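Local coordinates for exopolysaccharide biosynthesis protein (Pantoea stewartii subsp. stewartii DC283, PDB 6TGF), which modifies the glycan of bacterial biofilms, probably as a hydrolase acting on exopolysaccharide, and folds like a bacteriophage tailspike around a parallel beta-helix, at residues K36-A40 against T41-K45; G282-F285 against G286-Q289; Y528-S531 against R532-E536; W606-E609 against G610-V614; T647-D650 against R651-G655. One frame throughout, in Å; residues are numbered along the deposited sequence.

Contact 1 of 5, residues K36-A40 against T41-K45; sequences KSVDA and TAIPK
Just after strand 36-38 the chain coils through a short 3-10 segment, in which Ala42 N donates to Asp39 O over 3.0 Å. A second turn overlaps the first: Ile43 N approaches Ala40 O at 3.4 Å, a weak bond. The small side chains of Ala40 and Ala42 suit this sharp coil, because neither brings bulk to a place where the backbone doubles back on itself. Val38 spans the turn. Its CG1 branch is anti to the backbone N (chi1 170°), which sends this methyl forward along the chain to lie 4.1 Å from Ala42 CB. At the same distance of 4.1 Å, Val38 CG1 also meets Ile43 CG1, and the two branched side chains cross at about a right angle. Thr41 OG1 lies 3.9 Å from Asp39 CB, a van der Waals approach between residues whose polar groups suit an exposed bend. Val38 pairs with Leu98 through the backbone at the edge of a five-stranded antiparallel sheet, and Ile43 packs on Leu98 and Phe90 of that sheet. The turn lies in the N-terminal region related to phage head-binding domains, consistent with the tailspike-like fold. Chemically the turn is divided: one sound backbone bond and one weak one define it, Ile43 and Ala40 pack on the sheet through their side chains while Val38 is bonded to it through its backbone, and polar side chains occupy the exposed parts.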
loop_
_atom_site.group_PDB
_atom_site.type_symbol
_atom_site.label_atom_id
_atom_site.label_comp_id
_atom_site.label_asym_id
_atom_site.label_seq_id
_atom_site.Cartn_x
_atom_site.Cartn_y
_atom_site.Cartn_z
ATOM N N LYS B 36 -5.191 39.593 -69.615
ATOM C CA LYS B 36 -6.604 40.041 -69.775
ATOM C C LYS B 36 -7.103 40.613 -68.444
ATOM O O LYS B 36 -7.601 39.826 -67.618
ATOM C CB LYS B 36 -7.492 38.891 -70.261
ATOM C CG LYS B 36 -7.097 38.279 -71.601
ATOM C CD LYS B 36 -7.108 39.258 -72.761
ATOM C CE LYS B 36 -6.467 38.696 -74.012
ATOM N NZ LYS B 36 -6.400 39.706 -75.095
ATOM N N SER B 37 -6.973 41.933 -68.261
ATOM C CA SER B 37 -7.403 42.687 -67.054
ATOM C C SER B 37 -8.887 42.422 -66.772
ATOM O O SER B 37 -9.710 42.648 -67.682
ATOM C CB SER B 37 -7.131 44.161 -67.209
ATOM O OG SER B 37 -7.622 44.886 -66.091
ATOM N N VAL B 38 -9.200 41.960 -65.558
ATOM C CA VAL B 38 -10.574 41.604 -65.091
ATOM C C VAL B 38 -10.849 42.368 -63.790
ATOM O O VAL B 38 -9.927 42.476 -62.963
ATOM C CB VAL B 38 -10.714 40.078 -64.903
ATOM C CG1 VAL B 38 -12.008 39.689 -64.202
ATOM C CG2 VAL B 38 -10.591 39.335 -66.223
ATOM N N ASP B 39 -12.069 42.887 -63.628
ATOM C CA ASP B 39 -12.523 43.583 -62.393
ATOM C C ASP B 39 -12.858 42.534 -61.328
ATOM O O ASP B 39 -13.314 41.435 -61.702
ATOM C CB ASP B 39 -13.719 44.497 -62.674
ATOM C CG ASP B 39 -13.390 45.677 -63.572
ATOM O OD1 ASP B 39 -12.229 46.127 -63.542
ATOM O OD2 ASP B 39 -14.298 46.134 -64.295
ATOM N N ALA B 40 -12.641 42.867 -60.053
ATOM C CA ALA B 40 -12.938 42.006 -58.883
ATOM C C ALA B 40 -14.417 41.601 -58.902
ATOM O O ALA B 40 -14.716 40.436 -58.577
ATOM C CB ALA B 40 -12.575 42.725 -57.607
ATOM N N THR B 41 -15.296 42.525 -59.295
ATOM C CA THR B 41 -16.774 42.354 -59.330
ATOM C C THR B 41 -17.201 41.475 -60.516
ATOM O O THR B 41 -18.377 41.065 -60.534
ATOM C CB THR B 41 -17.468 43.721 -59.384
ATOM O OG1 THR B 41 -16.956 44.425 -60.516
ATOM C CG2 THR B 41 -17.251 44.538 -58.129
ATOM N N ALA B 42 -16.297 41.204 -61.466
ATOM C CA ALA B 42 -16.548 40.394 -62.684
ATOM C C ALA B 42 -16.033 38.958 -62.502
ATOM O O ALA B 42 -16.164 38.168 -63.461
ATOM C CB ALA B 42 -15.907 41.056 -63.879
ATOM N N ILE B 43 -15.472 38.626 -61.333
ATOM C CA ILE B 43 -14.963 37.259 -61.007
ATOM C C ILE B 43 -16.142 36.403 -60.550
ATOM O O ILE B 43 -16.908 36.825 -59.688
ATOM C CB ILE B 43 -13.831 37.320 -59.958
ATOM C CG1 ILE B 43 -12.591 38.009 -60.540
ATOM C CG2 ILE B 43 -13.522 35.936 -59.399
ATOM C CD1 ILE B 43 -11.274 37.571 -59.945
ATOM N N PRO B 44 -16.319 35.178 -61.106
ATOM C CA PRO B 44 -17.450 34.320 -60.749
ATOM C C PRO B 44 -17.644 34.174 -59.233
ATOM O O PRO B 44 -16.672 33.975 -58.533
ATOM C CB PRO B 44 -17.084 32.962 -61.367
ATOM C CG PRO B 44 -16.208 33.318 -62.548
ATOM C CD PRO B 44 -15.443 34.549 -62.108
ATOM N N LYS B 45 -18.893 34.291 -58.776
ATOM C CA LYS B 45 -19.293 34.163 -57.349
ATOM C C LYS B 45 -18.815 32.806 -56.822
ATOM O O LYS B 45 -19.014 31.798 -57.527
ATOM C CB LYS B 45 -20.814 34.297 -57.220
ATOM C CG LYS B 45 -21.325 34.673 -55.837
ATOM C CD LYS B 45 -21.068 36.121 -55.462
ATOM C CE LYS B 45 -22.174 36.727 -54.622
ATOM N NZ LYS B 45 -22.498 35.895 -53.436
#

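Contact 2 of 5, residues G282-F285 against G286-Q289; sequences GCDF and GEEQ
A weakly bonded Asx turn, Asp284 to Gly286, follows at strand 283-284, the outermost position of the seven-stranded parallel sheet that makes one face of the beta-helix. Asp284 OD1 accepts the backbone N-H of Gly286 at 2.8 Å, but the angle at the hydrogen is only 129° and the bond is weak. The carboxylate is brought there by its first torsion: with chi1 at -162°, CG is anti to the residue's own backbone N, lies beside its carbonyl carbon and leans forward along the chain. Glycine fits the receiving position well, since without a side chain it lets Asp284 OD1 settle 3.2 Å from Gly286 CA. A second, still tighter bend follows, a classic gamma turn in which Glu288 N donates to Gly286 O at 2.8 Å across Glu287. The bend at chi2 folds the Glu287 chain back, and its OE1 comes to 3.9 Å from Asp284 OD1, so two like charges stand near each other. Between them in sequence, Phe285 turns the other way into the interior, where its ring meets those of Tyr259 and Phe293 and touches Ile255 of helix 252-265, while its carbonyl oxygen accepts from Arg290. The chemistry splits the turn into an aromatic inward side and an acidic outward one; the two carboxylates probably disfavour each other, an effect that solvent at this exposed surface would soften.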
loop_
_atom_site.group_PDB
_atom_site.type_symbol
_atom_site.label_atom_id
_atom_site.label_comp_id
_atom_site.label_asym_id
_atom_site.label_seq_id
_atom_site.Cartn_x
_atom_site.Cartn_y
_atom_site.Cartn_z
ATOM N N GLY B 282 -3.841 31.768 -13.799
ATOM C CA GLY B 282 -5.086 31.163 -13.284
ATOM C C GLY B 282 -5.992 30.666 -14.401
ATOM O O GLY B 282 -6.480 31.504 -15.181
ATOM N N CYS B 283 -6.201 29.348 -14.472
ATOM C CA CYS B 283 -7.110 28.667 -15.434
ATOM C C CYS B 283 -8.441 28.359 -14.740
ATOM O O CYS B 283 -8.432 27.568 -13.775
ATOM C CB CYS B 283 -6.487 27.382 -15.967
ATOM S SG CYS B 283 -5.078 27.667 -17.070
ATOM N N ASP B 284 -9.534 28.964 -15.216
ATOM C CA ASP B 284 -10.903 28.802 -14.656
ATOM C C ASP B 284 -11.719 27.886 -15.577
ATOM O O ASP B 284 -12.154 28.355 -16.645
ATOM C CB ASP B 284 -11.577 30.161 -14.445
ATOM C CG ASP B 284 -12.765 30.129 -13.497
ATOM O OD1 ASP B 284 -13.545 29.155 -13.558
ATOM O OD2 ASP B 284 -12.900 31.079 -12.698
ATOM N N PHE B 285 -11.905 26.625 -15.170
ATOM C CA PHE B 285 -12.832 25.640 -15.788
ATOM C C PHE B 285 -14.060 25.482 -14.882
ATOM O O PHE B 285 -14.584 24.354 -14.751
ATOM C CB PHE B 285 -12.132 24.293 -15.996
ATOM C CG PHE B 285 -10.719 24.374 -16.516
ATOM C CD1 PHE B 285 -10.466 24.678 -17.844
ATOM C CD2 PHE B 285 -9.640 24.129 -15.680
ATOM C CE1 PHE B 285 -9.166 24.742 -18.322
ATOM C CE2 PHE B 285 -8.339 24.195 -16.159
ATOM C CZ PHE B 285 -8.106 24.499 -17.480
ATOM N N GLY B 286 -14.513 26.590 -14.285
ATOM C CA GLY B 286 -15.456 26.600 -13.149
ATOM C C GLY B 286 -16.910 26.649 -13.586
ATOM O O GLY B 286 -17.167 26.732 -14.806
ATOM N N GLU B 287 -17.817 26.598 -12.604
ATOM C CA GLU B 287 -19.297 26.701 -12.745
ATOM C C GLU B 287 -19.847 25.443 -13.429
ATOM O O GLU B 287 -20.544 24.671 -12.739
ATOM C CB GLU B 287 -19.700 27.984 -13.478
ATOM C CG GLU B 287 -19.406 29.248 -12.684
ATOM C CD GLU B 287 -18.000 29.808 -12.828
ATOM O OE1 GLU B 287 -17.434 29.717 -13.935
ATOM O OE2 GLU B 287 -17.477 30.343 -11.829
ATOM N N GLU B 288 -19.558 25.243 -14.721
ATOM C CA GLU B 288 -20.028 24.059 -15.494
ATOM C C GLU B 288 -19.520 22.779 -14.818
ATOM O O GLU B 288 -18.292 22.624 -14.687
ATOM C CB GLU B 288 -19.583 24.114 -16.959
ATOM C CG GLU B 288 -20.660 24.631 -17.901
ATOM C CD GLU B 288 -20.901 23.797 -19.149
ATOM O OE1 GLU B 288 -20.366 22.670 -19.230
ATOM O OE2 GLU B 288 -21.632 24.275 -20.039
ATOM N N GLN B 289 -20.450 21.910 -14.410
ATOM C CA GLN B 289 -20.179 20.615 -13.728
ATOM C C GLN B 289 -19.834 19.565 -14.789
ATOM O O GLN B 289 -20.676 19.331 -15.675
ATOM C CB GLN B 289 -21.405 20.188 -12.915
ATOM C CG GLN B 289 -21.077 19.668 -11.525
ATOM C CD GLN B 289 -22.324 19.445 -10.705
ATOM O OE1 GLN B 289 -22.951 20.387 -10.226
ATOM N NE2 GLN B 289 -22.692 18.186 -10.533
#

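Contact 3 of 5, residues Y528-S531 against R532-E536; sequences YLTS and RWLLE
Ser531 holds OG anti to its backbone N (chi1 177°), which carries the hydroxyl forward beside the peptide of the next residues and to 2.8 Å from Trp533 O. Trp533 in turn has CG beside its backbone N (chi1 -48°), which sets the indole face against Arg532 CB. The serine hydroxyl stands between two carbonyl oxygens, Trp533 O and Ile642 O of the adjoining strand 637-646, and its single proton can serve only one of them at a time. A small hydroxyl is apt here, being short enough to reach the backbone inside a bend that Arg532 makes with helix-like torsions. The end of Leu534 comes back toward the serine, its CD2 methyl 4.2 Å from Ser531 CB. The same CD2 also lies 4.2 Å from Thr530 OG1, a plain van der Waals approach. Next along the chain, Arg532 CB sits 3.8 Å above the plane of the Trp533 ring, over its centre, while the edge of the guanidinium meets Trp533 CZ2. Arg532 NH1 then makes a salt bridge with Asp521 of the second subunit. The indole also packs on Val660, Ala662 and Met664 of strand 659-664, and Tyr528 and Leu529 join a parallel ladder with the third subunit. The arrangement implies a division of labour: a buried hydroxyl, bonded to Ile642 O and within reach of Trp533 O, lies inside the bend, and the aliphatic stem of the arginine covers the tryptophan while its guanidinium is paired across the subunit boundary.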
loop_
_atom_site.group_PDB
_atom_site.type_symbol
_atom_site.label_atom_id
_atom_site.label_comp_id
_atom_site.label_asym_id
_atom_site.label_seq_id
_atom_site.Cartn_x
_atom_site.Cartn_y
_atom_site.Cartn_z
ATOM N N TYR B 528 -10.306 -14.839 28.243
ATOM C CA TYR B 528 -9.659 -15.024 29.569
ATOM C C TYR B 528 -8.360 -14.219 29.650
ATOM O O TYR B 528 -7.686 -14.039 28.617
ATOM C CB TYR B 528 -9.387 -16.507 29.834
ATOM C CG TYR B 528 -8.456 -17.174 28.853
ATOM C CD1 TYR B 528 -8.922 -17.648 27.638
ATOM C CD2 TYR B 528 -7.113 -17.349 29.142
ATOM C CE1 TYR B 528 -8.079 -18.273 26.733
ATOM C CE2 TYR B 528 -6.255 -17.972 28.249
ATOM C CZ TYR B 528 -6.740 -18.438 27.039
ATOM O OH TYR B 528 -5.909 -19.054 26.150
ATOM N N LEU B 529 -8.036 -13.750 30.859
ATOM C CA LEU B 529 -6.740 -13.109 31.201
ATOM C C LEU B 529 -5.744 -14.205 31.590
ATOM O O LEU B 529 -6.123 -15.103 32.367
ATOM C CB LEU B 529 -6.948 -12.116 32.352
ATOM C CG LEU B 529 -5.690 -11.403 32.854
ATOM C CD1 LEU B 529 -5.069 -10.543 31.765
ATOM C CD2 LEU B 529 -5.998 -10.556 34.077
ATOM N N THR B 530 -4.525 -14.136 31.053
ATOM C CA THR B 530 -3.384 -15.017 31.417
ATOM C C THR B 530 -2.164 -14.128 31.690
ATOM O O THR B 530 -2.334 -12.894 31.755
ATOM C CB THR B 530 -3.155 -16.085 30.340
ATOM O OG1 THR B 530 -2.176 -17.005 30.823
ATOM C CG2 THR B 530 -2.707 -15.509 29.014
ATOM N N SER B 531 -0.988 -14.736 31.860
ATOM C CA SER B 531 0.276 -14.033 32.193
ATOM C C SER B 531 1.357 -14.376 31.167
ATOM O O SER B 531 1.404 -15.532 30.702
ATOM C CB SER B 531 0.732 -14.364 33.587
ATOM O OG SER B 531 1.972 -13.735 33.873
ATOM N N ARG B 532 2.191 -13.383 30.851
ATOM C CA ARG B 532 3.478 -13.524 30.122
ATOM C C ARG B 532 4.372 -14.516 30.875
ATOM O O ARG B 532 5.236 -15.143 30.230
ATOM C CB ARG B 532 4.120 -12.137 30.014
ATOM C CG ARG B 532 5.276 -12.023 29.032
ATOM C CD ARG B 532 5.533 -10.561 28.713
ATOM N NE ARG B 532 6.947 -10.211 28.695
ATOM C CZ ARG B 532 7.757 -10.339 27.648
ATOM N NH1 ARG B 532 7.311 -10.826 26.502
ATOM N NH2 ARG B 532 9.024 -9.981 27.755
ATOM N N TRP B 533 4.150 -14.658 32.188
ATOM C CA TRP B 533 5.009 -15.414 33.137
ATOM C C TRP B 533 4.179 -16.445 33.910
ATOM O O TRP B 533 3.370 -16.033 34.765
ATOM C CB TRP B 533 5.700 -14.425 34.081
ATOM C CG TRP B 533 6.338 -13.277 33.362
ATOM C CD1 TRP B 533 7.405 -13.334 32.513
ATOM C CD2 TRP B 533 5.935 -11.896 33.409
ATOM N NE1 TRP B 533 7.698 -12.085 32.035
ATOM C CE2 TRP B 533 6.817 -11.182 32.569
ATOM C CE3 TRP B 533 4.930 -11.193 34.083
ATOM C CZ2 TRP B 533 6.716 -9.804 32.384
ATOM C CZ3 TRP B 533 4.831 -9.830 33.901
ATOM C CH2 TRP B 533 5.714 -9.147 33.063
ATOM N N LEU B 534 4.381 -17.734 33.614
ATOM C CA LEU B 534 3.777 -18.881 34.345
ATOM C C LEU B 534 4.896 -19.647 35.060
ATOM O O LEU B 534 5.739 -20.245 34.360
ATOM C CB LEU B 534 3.028 -19.779 33.354
ATOM C CG LEU B 534 1.960 -19.090 32.502
ATOM C CD1 LEU B 534 1.406 -20.045 31.457
ATOM C CD2 LEU B 534 0.835 -18.537 33.364
ATOM N N LEU B 535 4.907 -19.611 36.399
ATOM C CA LEU B 535 5.936 -20.257 37.260
ATOM C C LEU B 535 5.466 -21.659 37.662
ATOM O O LEU B 535 4.286 -21.804 38.034
ATOM C CB LEU B 535 6.184 -19.387 38.497
ATOM C CG LEU B 535 6.888 -18.056 38.238
ATOM C CD1 LEU B 535 7.009 -17.251 39.522
ATOM C CD2 LEU B 535 8.260 -18.275 37.618
ATOM N N GLU B 536 6.373 -22.640 37.602
ATOM C CA GLU B 536 6.101 -24.071 37.900
ATOM C C GLU B 536 7.024 -24.544 39.029
ATOM O O GLU B 536 8.209 -24.152 39.035
ATOM C CB GLU B 536 6.300 -24.918 36.642
ATOM C CG GLU B 536 6.123 -26.410 36.876
ATOM C CD GLU B 536 6.148 -27.271 35.624
ATOM O OE1 GLU B 536 6.276 -26.709 34.514
ATOM O OE2 GLU B 536 6.040 -28.506 35.763
#

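Contact 4 of 5, residues W606-E609 against G610-V614; sequences WSAE and GSSPV
Val614 CG1 rests over the six-membered ring of Trp606 in a CH-pi contact, 4.2 Å from the centroid and 19° off the ring normal. Trp606 CG lies between the backbone N and the carbonyl carbon (chi1 73°), which turns the indole to meet the valine, with Trp606 CH2 3.5 Å from Val614 O. At the ring's edge, near its plane, Ser612 OG stands 4.2 Å from Trp606 CZ3, and it also lies 3.6 Å from Ala608 CB, whose small methyl admits it. That hydroxyl is held in turn by donating to Val614 O over 2.7 Å, in the carbonyl plane and on a lone pair. The chain thus folds back on strand 602-610, the outermost strand, within this chain, of one five-stranded antiparallel sheet, as it crosses to strand 614-620 of the second antiparallel sheet, an arrangement consistent with a beta-sandwich. Gly610 makes the corner: its positive phi (45°) is a conformation that glycine adopts easily. Farther out, Glu609 points its carboxylate to a salt bridge with Arg590 on strand 589-597, and Trp606 packs on Ile593 of that strand. Ala608 and Glu609 continue the sheet through an antiparallel ladder into the second subunit, whose His683 NE2 is hydrogen-bonded to Gly610 O.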
loop_
_atom_site.group_PDB
_atom_site.type_symbol
_atom_site.label_atom_id
_atom_site.label_comp_id
_atom_site.label_asym_id
_atom_site.label_seq_id
_atom_site.Cartn_x
_atom_site.Cartn_y
_atom_site.Cartn_z
ATOM N N TRP B 606 1.808 -8.759 52.030
ATOM C CA TRP B 606 1.130 -9.745 51.145
ATOM C C TRP B 606 0.069 -10.551 51.906
ATOM O O TRP B 606 0.310 -10.912 53.074
ATOM C CB TRP B 606 2.164 -10.651 50.462
ATOM C CG TRP B 606 2.807 -11.670 51.353
ATOM C CD1 TRP B 606 3.827 -11.468 52.237
ATOM C CD2 TRP B 606 2.489 -13.071 51.421
ATOM N NE1 TRP B 606 4.159 -12.644 52.856
ATOM C CE2 TRP B 606 3.356 -13.645 52.375
ATOM C CE3 TRP B 606 1.557 -13.894 50.776
ATOM C CZ2 TRP B 606 3.313 -15.000 52.698
ATOM C CZ3 TRP B 606 1.515 -15.234 51.096
ATOM C CH2 TRP B 606 2.382 -15.777 52.044
ATOM N N SER B 607 -1.061 -10.803 51.237
ATOM C CA SER B 607 -2.191 -11.658 51.684
ATOM C C SER B 607 -2.308 -12.861 50.742
ATOM O O SER B 607 -1.559 -12.902 49.748
ATOM C CB SER B 607 -3.470 -10.865 51.726
ATOM O OG SER B 607 -3.662 -10.147 50.516
ATOM N N ALA B 608 -3.215 -13.798 51.039
ATOM C CA ALA B 608 -3.430 -15.038 50.255
ATOM C C ALA B 608 -4.918 -15.405 50.213
ATOM O O ALA B 608 -5.710 -14.814 50.974
ATOM C CB ALA B 608 -2.610 -16.159 50.841
ATOM N N GLU B 609 -5.271 -16.344 49.329
ATOM C CA GLU B 609 -6.621 -16.957 49.220
ATOM C C GLU B 609 -6.470 -18.466 49.003
ATOM O O GLU B 609 -5.435 -18.882 48.441
ATOM C CB GLU B 609 -7.415 -16.340 48.067
ATOM C CG GLU B 609 -8.014 -14.983 48.386
ATOM C CD GLU B 609 -8.892 -14.412 47.285
ATOM O OE1 GLU B 609 -9.301 -15.181 46.394
ATOM O OE2 GLU B 609 -9.160 -13.195 47.316
ATOM N N GLY B 610 -7.469 -19.242 49.436
ATOM C CA GLY B 610 -7.553 -20.705 49.244
ATOM C C GLY B 610 -6.234 -21.398 49.542
ATOM O O GLY B 610 -5.628 -21.091 50.585
ATOM N N SER B 611 -5.805 -22.301 48.656
ATOM C CA SER B 611 -4.530 -23.057 48.756
ATOM C C SER B 611 -3.397 -22.216 48.154
ATOM O O SER B 611 -3.067 -22.419 46.972
ATOM C CB SER B 611 -4.656 -24.407 48.093
ATOM O OG SER B 611 -3.461 -25.160 48.235
ATOM N N SER B 612 -2.831 -21.303 48.951
ATOM C CA SER B 612 -1.849 -20.267 48.527
ATOM C C SER B 612 -0.713 -20.898 47.724
ATOM O O SER B 612 -0.185 -21.936 48.112
ATOM C CB SER B 612 -1.310 -19.516 49.716
ATOM O OG SER B 612 -0.416 -18.494 49.304
ATOM N N PRO B 613 -0.305 -20.291 46.585
ATOM C CA PRO B 613 0.890 -20.730 45.864
ATOM C C PRO B 613 2.197 -20.202 46.479
ATOM O O PRO B 613 3.246 -20.672 46.078
ATOM C CB PRO B 613 0.670 -20.149 44.459
ATOM C CG PRO B 613 -0.114 -18.876 44.705
ATOM C CD PRO B 613 -0.981 -19.168 45.913
ATOM N N VAL B 614 2.104 -19.259 47.426
ATOM C CA VAL B 614 3.263 -18.557 48.058
ATOM C C VAL B 614 3.243 -18.817 49.571
ATOM O O VAL B 614 2.153 -18.741 50.170
ATOM C CB VAL B 614 3.229 -17.049 47.740
ATOM C CG1 VAL B 614 4.313 -16.274 48.477
ATOM C CG2 VAL B 614 3.317 -16.793 46.243
#

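Contact 5 of 5, residues T647-D650 against R651-G655; sequences TAKD and RFVTG
A single helix-like turn at Asp650 to Thr654 interrupts the loop between strands 637-646 and 659-664. Asp650 O closes it by accepting two amides, three and four residues on: Val653 N at 3.1 Å and Thr654 N at 3.3 Å. The Asp650 side chain takes chi1 69°, placing CG between its backbone N and carbonyl carbon and bending the carboxylate over the start of the turn. There OD2 meets the edge of the Phe652 ring, 3.5 Å from CD2, with carboxylate and ring planes 46° apart; the slightly positive ring rim suits an anionic oxygen. The same OD2 has stronger partners in Lys525 and Ser523 of the second subunit. Asp650 OD1 lies 3.4 Å from Val653 CG2, the two side chains crossing at about a right angle. The aliphatic part of Lys649 crosses Val653 likewise, CB to CG1 3.8 Å, and Lys649 CB lies 3.9 Å from the Thr654 CG2 methyl. A flexible lysine suits this partly exposed place, giving its methylenes to the packing. Arg651 lays one guanidinium face over Gly655 CA and reaches Glu507 of the second subunit through NE. Within its own chain the loop is tied to Ala658, near strand 659-664, by the backbone of Lys649, while Phe652 packs on strand 511-514 and meets Tyr516 edge-to-face, where the beta-helix gives way to the strands that follow.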
loop_
_atom_site.group_PDB
_atom_site.type_symbol
_atom_site.label_atom_id
_atom_site.label_comp_id
_atom_site.label_asym_id
_atom_site.label_seq_id
_atom_site.Cartn_x
_atom_site.Cartn_y
_atom_site.Cartn_z
ATOM N N THR B 647 -0.181 2.123 40.016
ATOM C CA THR B 647 -0.545 3.567 39.998
ATOM C C THR B 647 0.556 4.368 39.290
ATOM O O THR B 647 0.345 5.572 39.051
ATOM C CB THR B 647 -0.753 4.111 41.417
ATOM O OG1 THR B 647 0.521 4.211 42.054
ATOM C CG2 THR B 647 -1.675 3.248 42.249
ATOM N N ALA B 648 1.688 3.723 38.984
ATOM C CA ALA B 648 2.890 4.341 38.378
ATOM C C ALA B 648 2.570 4.835 36.962
ATOM O O ALA B 648 1.742 4.199 36.275
ATOM C CB ALA B 648 4.028 3.351 38.379
ATOM N N LYS B 649 3.210 5.935 36.551
ATOM C CA LYS B 649 3.026 6.580 35.224
ATOM C C LYS B 649 3.712 5.717 34.160
ATOM O O LYS B 649 4.895 5.377 34.354
ATOM C CB LYS B 649 3.590 8.004 35.247
ATOM C CG LYS B 649 2.947 8.927 36.277
ATOM C CD LYS B 649 3.885 9.965 36.858
ATOM C CE LYS B 649 3.852 11.289 36.126
ATOM N NZ LYS B 649 4.664 12.314 36.824
ATOM N N ASP B 650 2.987 5.371 33.091
ATOM C CA ASP B 650 3.476 4.506 31.983
ATOM C C ASP B 650 4.122 5.393 30.909
ATOM O O ASP B 650 4.222 6.618 31.136
ATOM C CB ASP B 650 2.353 3.614 31.445
ATOM C CG ASP B 650 1.260 4.349 30.686
ATOM O OD1 ASP B 650 1.261 5.595 30.711
ATOM O OD2 ASP B 650 0.409 3.666 30.083
ATOM N N ARG B 651 4.544 4.794 29.792
ATOM C CA ARG B 651 5.370 5.450 28.741
ATOM C C ARG B 651 4.546 6.498 27.983
ATOM O O ARG B 651 5.160 7.432 27.433
ATOM C CB ARG B 651 5.951 4.400 27.786
ATOM C CG ARG B 651 6.912 4.956 26.744
ATOM C CD ARG B 651 8.110 5.661 27.359
ATOM N NE ARG B 651 8.944 6.310 26.357
ATOM C CZ ARG B 651 8.793 7.560 25.921
ATOM N NH1 ARG B 651 7.829 8.333 26.394
ATOM N NH2 ARG B 651 9.618 8.037 25.005
ATOM N N PHE B 652 3.216 6.360 27.956
ATOM C CA PHE B 652 2.277 7.335 27.338
ATOM C C PHE B 652 2.347 8.679 28.077
ATOM O O PHE B 652 2.074 9.717 27.447
ATOM C CB PHE B 652 0.840 6.802 27.347
ATOM C CG PHE B 652 0.542 5.759 26.301
ATOM C CD1 PHE B 652 0.363 6.116 24.974
ATOM C CD2 PHE B 652 0.424 4.421 26.644
ATOM C CE1 PHE B 652 0.083 5.156 24.012
ATOM C CE2 PHE B 652 0.145 3.462 25.682
ATOM C CZ PHE B 652 -0.026 3.831 24.367
ATOM N N VAL B 653 2.703 8.654 29.366
ATOM C CA VAL B 653 2.624 9.816 30.303
ATOM C C VAL B 653 3.998 10.493 30.425
ATOM O O VAL B 653 4.030 11.741 30.453
ATOM C CB VAL B 653 2.084 9.368 31.676
ATOM C CG1 VAL B 653 2.118 10.485 32.709
ATOM C CG2 VAL B 653 0.678 8.799 31.558
ATOM N N THR B 654 5.084 9.715 30.514
ATOM C CA THR B 654 6.458 10.226 30.775
ATOM C C THR B 654 7.503 9.312 30.124
ATOM O O THR B 654 7.228 8.105 29.982
ATOM C CB THR B 654 6.698 10.381 32.284
ATOM O OG1 THR B 654 7.980 10.980 32.476
ATOM C CG2 THR B 654 6.633 9.071 33.038
ATOM N N GLY B 655 8.656 9.880 29.754
ATOM C CA GLY B 655 9.814 9.151 29.199
ATOM C C GLY B 655 10.447 8.245 30.240
ATOM O O GLY B 655 10.742 7.081 29.906
#

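The five contacts are strung along an elongated chain. Contact 1, in the N-terminal region, and contact 4 have centres about 126 Å apart; contact 2 lies between them, about 50 Å from contact 1, in the beta-helix. Contacts 3, 4 and 5 gather beyond it: contacts 3 and 4 are about 16 Å apart between centres and share a sheet, and contact 5 is about 24 Å from contact 3. Contacts 3 and 5 do not touch within one chain, yet meet between subunits, since Tyr528 packs on Asp650 and Leu534 on Thr647 of the second subunit. An ethanediol molecule, probably from the crystallisation liquor, lies about 4 Å from the Arg651 side chain; no catalytic role is established for any of these contacts.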